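Side-chain contacts in A rubisco-like protein (Burkholderia fungorum, PDB 3NWR), which is a member of the RuBisCO large-chain superfamily, probably a lyase or related enolate-type enzyme, whose own substrate and reaction remain unassigned: residues A[173-176]-A[177-180]; A[204-208]-A[209-213]. All blocks are in the same frame, centred on the assembly; numbering follows the deposited sequence.

Interaction 1: A[173-176]-A[177-180]; sequences GLSA and AETA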
# COMPACT_ATOMS: atom_id res chain seq x y z
N GLY A 173 -4.47 14.94 -20.12
CA GLY A 173 -4.90 15.06 -21.50
C GLY A 173 -4.46 16.33 -22.20
O GLY A 173 -4.37 16.36 -23.43
N LEU A 174 -4.21 17.39 -21.44
CA LEU A 174 -3.63 18.60 -22.01
C LEU A 174 -2.22 18.34 -22.51
O LEU A 174 -1.49 17.52 -21.95
CB LEU A 174 -3.59 19.74 -20.99
CG LEU A 174 -4.90 20.27 -20.42
CD1 LEU A 174 -4.61 21.37 -19.41
CD2 LEU A 174 -5.81 20.79 -21.53
N SER A 175 -1.83 19.06 -23.55
CA SER A 175 -0.44 19.03 -23.99
C SER A 175 0.43 19.82 -23.01
O SER A 175 -0.10 20.53 -22.14
CB SER A 175 -0.31 19.65 -25.38
OG SER A 175 -0.54 21.04 -25.31
N ALA A 176 1.74 19.74 -23.16
CA ALA A 176 2.63 20.52 -22.31
C ALA A 176 2.36 22.01 -22.49
O ALA A 176 2.29 22.74 -21.51
CB ALA A 176 4.10 20.19 -22.60
N ALA A 177 2.20 22.44 -23.73
CA ALA A 177 1.92 23.85 -24.02
C ALA A 177 0.59 24.29 -23.42
O ALA A 177 0.49 25.37 -22.85
CB ALA A 177 1.94 24.10 -25.53
N GLU A 178 -0.43 23.45 -23.56
CA GLU A 178 -1.74 23.78 -23.01
C GLU A 178 -1.69 23.87 -21.49
O GLU A 178 -2.32 24.73 -20.88
CB GLU A 178 -2.79 22.76 -23.46
CG GLU A 178 -3.16 22.86 -24.94
CD GLU A 178 -4.02 21.70 -25.42
OE1 GLU A 178 -3.91 20.60 -24.84
OE2 GLU A 178 -4.80 21.89 -26.37
N THR A 179 -0.91 22.98 -20.87
CA THR A 179 -0.78 22.99 -19.42
C THR A 179 -0.11 24.27 -18.96
O THR A 179 -0.56 24.93 -18.01
CB THR A 179 0.05 21.79 -18.94
OG1 THR A 179 -0.56 20.58 -19.40
CG2 THR A 179 0.12 21.76 -17.40
N ALA A 180 0.97 24.64 -19.65
CA ALA A 180 1.69 25.87 -19.34
C ALA A 180 0.81 27.11 -19.47
O ALA A 180 0.85 27.99 -18.62
CB ALA A 180 2.93 25.99 -20.22

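Interaction 2: A[204-208]-A[209-213]; sequences AHAPL and AERVR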
# COMPACT_ATOMS: atom_id res chain seq x y z
N ALA A 204 1.78 10.39 -22.23
CA ALA A 204 2.23 10.70 -23.58
C ALA A 204 1.77 12.10 -24.02
O ALA A 204 2.45 12.77 -24.79
CB ALA A 204 1.75 9.62 -24.57
N HIS A 205 0.62 12.54 -23.50
CA HIS A 205 0.06 13.84 -23.86
C HIS A 205 0.96 15.01 -23.48
O HIS A 205 1.01 16.04 -24.16
CB HIS A 205 -1.31 14.02 -23.21
CG HIS A 205 -2.26 12.90 -23.48
ND1 HIS A 205 -2.85 12.16 -22.48
CD2 HIS A 205 -2.71 12.38 -24.65
CE1 HIS A 205 -3.64 11.25 -23.02
NE2 HIS A 205 -3.56 11.36 -24.33
N ALA A 206 1.65 14.86 -22.35
CA ALA A 206 2.46 15.93 -21.80
C ALA A 206 3.51 15.31 -20.90
O ALA A 206 3.41 15.37 -19.68
CB ALA A 206 1.59 16.90 -21.01
N PRO A 207 4.54 14.70 -21.52
CA PRO A 207 5.57 14.01 -20.75
C PRO A 207 6.18 14.93 -19.71
O PRO A 207 6.30 16.14 -19.92
CB PRO A 207 6.61 13.64 -21.82
CG PRO A 207 5.81 13.55 -23.08
CD PRO A 207 4.78 14.63 -22.97
N LEU A 208 6.54 14.33 -18.59
CA LEU A 208 7.05 15.06 -17.44
C LEU A 208 8.09 16.10 -17.85
O LEU A 208 7.99 17.27 -17.47
CB LEU A 208 7.63 14.07 -16.44
CG LEU A 208 8.05 14.54 -15.05
CD1 LEU A 208 9.38 15.29 -15.11
CD2 LEU A 208 6.95 15.37 -14.41
N ALA A 209 9.09 15.68 -18.63
CA ALA A 209 10.17 16.59 -19.01
C ALA A 209 9.65 17.84 -19.73
O ALA A 209 9.95 18.96 -19.32
CB ALA A 209 11.20 15.86 -19.86
N GLU A 210 8.85 17.64 -20.78
CA GLU A 210 8.29 18.76 -21.53
C GLU A 210 7.37 19.62 -20.66
O GLU A 210 7.39 20.84 -20.75
CB GLU A 210 7.48 18.27 -22.72
CG GLU A 210 8.25 17.47 -23.75
CD GLU A 210 7.36 16.98 -24.87
OE1 GLU A 210 6.35 17.66 -25.17
OE2 GLU A 210 7.66 15.92 -25.46
N ARG A 211 6.57 18.97 -19.83
CA ARG A 211 5.61 19.68 -19.00
C ARG A 211 6.33 20.58 -17.98
O ARG A 211 5.95 21.73 -17.79
CB ARG A 211 4.67 18.70 -18.31
CG ARG A 211 3.47 19.36 -17.64
CD ARG A 211 2.44 18.34 -17.18
NE ARG A 211 2.79 17.71 -15.90
CZ ARG A 211 3.27 16.48 -15.77
NH1 ARG A 211 3.50 15.72 -16.84
NH2 ARG A 211 3.53 16.00 -14.56
N VAL A 212 7.35 20.04 -17.33
CA VAL A 212 8.10 20.82 -16.34
C VAL A 212 8.75 22.03 -16.99
O VAL A 212 8.66 23.14 -16.48
CB VAL A 212 9.17 19.98 -15.62
CG1 VAL A 212 10.08 20.87 -14.78
CG2 VAL A 212 8.51 18.91 -14.74
N ARG A 213 9.42 21.81 -18.12
CA ARG A 213 10.07 22.92 -18.82
C ARG A 213 9.08 24.01 -19.26
O ARG A 213 9.32 25.20 -19.04
CB ARG A 213 10.88 22.41 -20.01
CG ARG A 213 12.03 21.51 -19.63
CD ARG A 213 12.81 21.10 -20.88
NE ARG A 213 14.09 20.49 -20.53
CZ ARG A 213 14.31 19.18 -20.53
NH1 ARG A 213 13.34 18.35 -20.85
NH2 ARG A 213 15.51 18.71 -20.20
O HOH W 1 3.16 17.90 -24.93

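Interaction 1: A[173-176]-A[177-180]
Ser175 and Glu178 exchange backbone and side-chain hydrogen bonds at the start of helix 176-189, the reciprocal pattern that defines a capping box. Ser175 is the N-cap residue: its OG accepts from Glu178 N at 3.0 Å. A chi1 of 70° places that hydroxyl between the serine's own backbone N and carbonyl carbon, turned to the first turn of the helix. In return Glu178 OE1 accepts a hydrogen bond from Ser175 N at 2.9 Å, with an N-H...O angle of 173°. The carboxylate receives this nearly straight bond on its anti side, tilted out of the carboxylate plane, and its chain, extended beyond CG, passes close to the serine hydroxyl, with Glu178 CG 3.2 Å from Ser175 OG.

Thr179 supplies a second grip, on the carbonyl of Ser175. Its N and its OG1 both donate to Ser175 O, the hydroxyl at 2.8 Å, and they arrive from opposite faces of the carbonyl plane. The OG1 contact stands 37° above that plane. Leu174 slants across both partners: its CB meets Thr179 OG1 at 3.5 Å, while its CD2 lies 3.8 Å from Glu178 OE1, so the one leucine lays its CB and a methyl group against the two polar side chains. A regular helical bond from Ala180 N to Ala176 O carries the turn onward.

A weak, long ion pair links Glu178 to Arg56 of the second subunit. The box opens the helix that follows strand 163-165 in the catalytic domain, and Ala176, Thr179 and Ala180 pack against helix 208-226.

Interaction 2: A[204-208]-A[209-213]
Arg211 folds back from the first turn of helix 208-226 to meet the carbonyl of Ala206, NH1 donating to Ala206 O at 2.9 Å. The acceptor lies in the guanidinium plane, 1° out of it, although the N-H...O angle is only 136°. CG stands opposite the backbone N (chi1 -168°), and a bend at chi3 then turns the edge of the guanidinium back to the loop carbonyl. Leu208 runs at an angle past the same arginine, CD2 3.5 Å from NH2. Its other branch, CD1, touches Val212 CG2 at 3.7 Å; these two side chains lie side by side, one helical turn apart and pointing the same way.

Pro207 occupies the N-cap position. Its carbonyl accepts from Arg211 N at 2.8 Å, while its ring runs obliquely past the carboxylate of Glu210, CG 3.8 Å from OE2. The next helical bond joins Val212 N to Leu208 O. A water donates to both His205 O and Glu210 OE1, the latter at 3.2 Å, tying the loop before the cap to the helix.

In the second shell, Arg211 NH2 forms a salt bridge with Asp196 and NH1 also bonds to Ala201 O, so the guanidinium is fixed from several directions and its charge is probably balanced at least in part by that aspartate. Asn202 OD1 accepts from Leu208 N, satisfying an amide of the opening turn. This helix start belongs to the TIM-barrel-type catalytic domain: Leu208, Ala209 and Val212 pack on helix 240-252, whereas Glu210 and Arg211 reach helix 176-189.

Interactions 1 and 2 open two successive helices, 176-189 and 208-226, and their centres are about 8 Å apart. They touch directly: Ala206 CB lies 3.3 Å from Leu174 O and 3.6 Å from Ala176 N, while His205 ND1 comes within 3.7 Å of Gly173 CA. The loop leading into the second helix thus packs on the cap of the first. Side-chain pairs continue this, Ala176 with Glu210 and Thr179 with Arg211. Through Asp196, interaction 2 connects to the chain neighbour of that aspartate, carboxylated Lys195, the modification that binds the metal in RuBisCO. Both interactions border Arg56 of the second subunit through weak bonds.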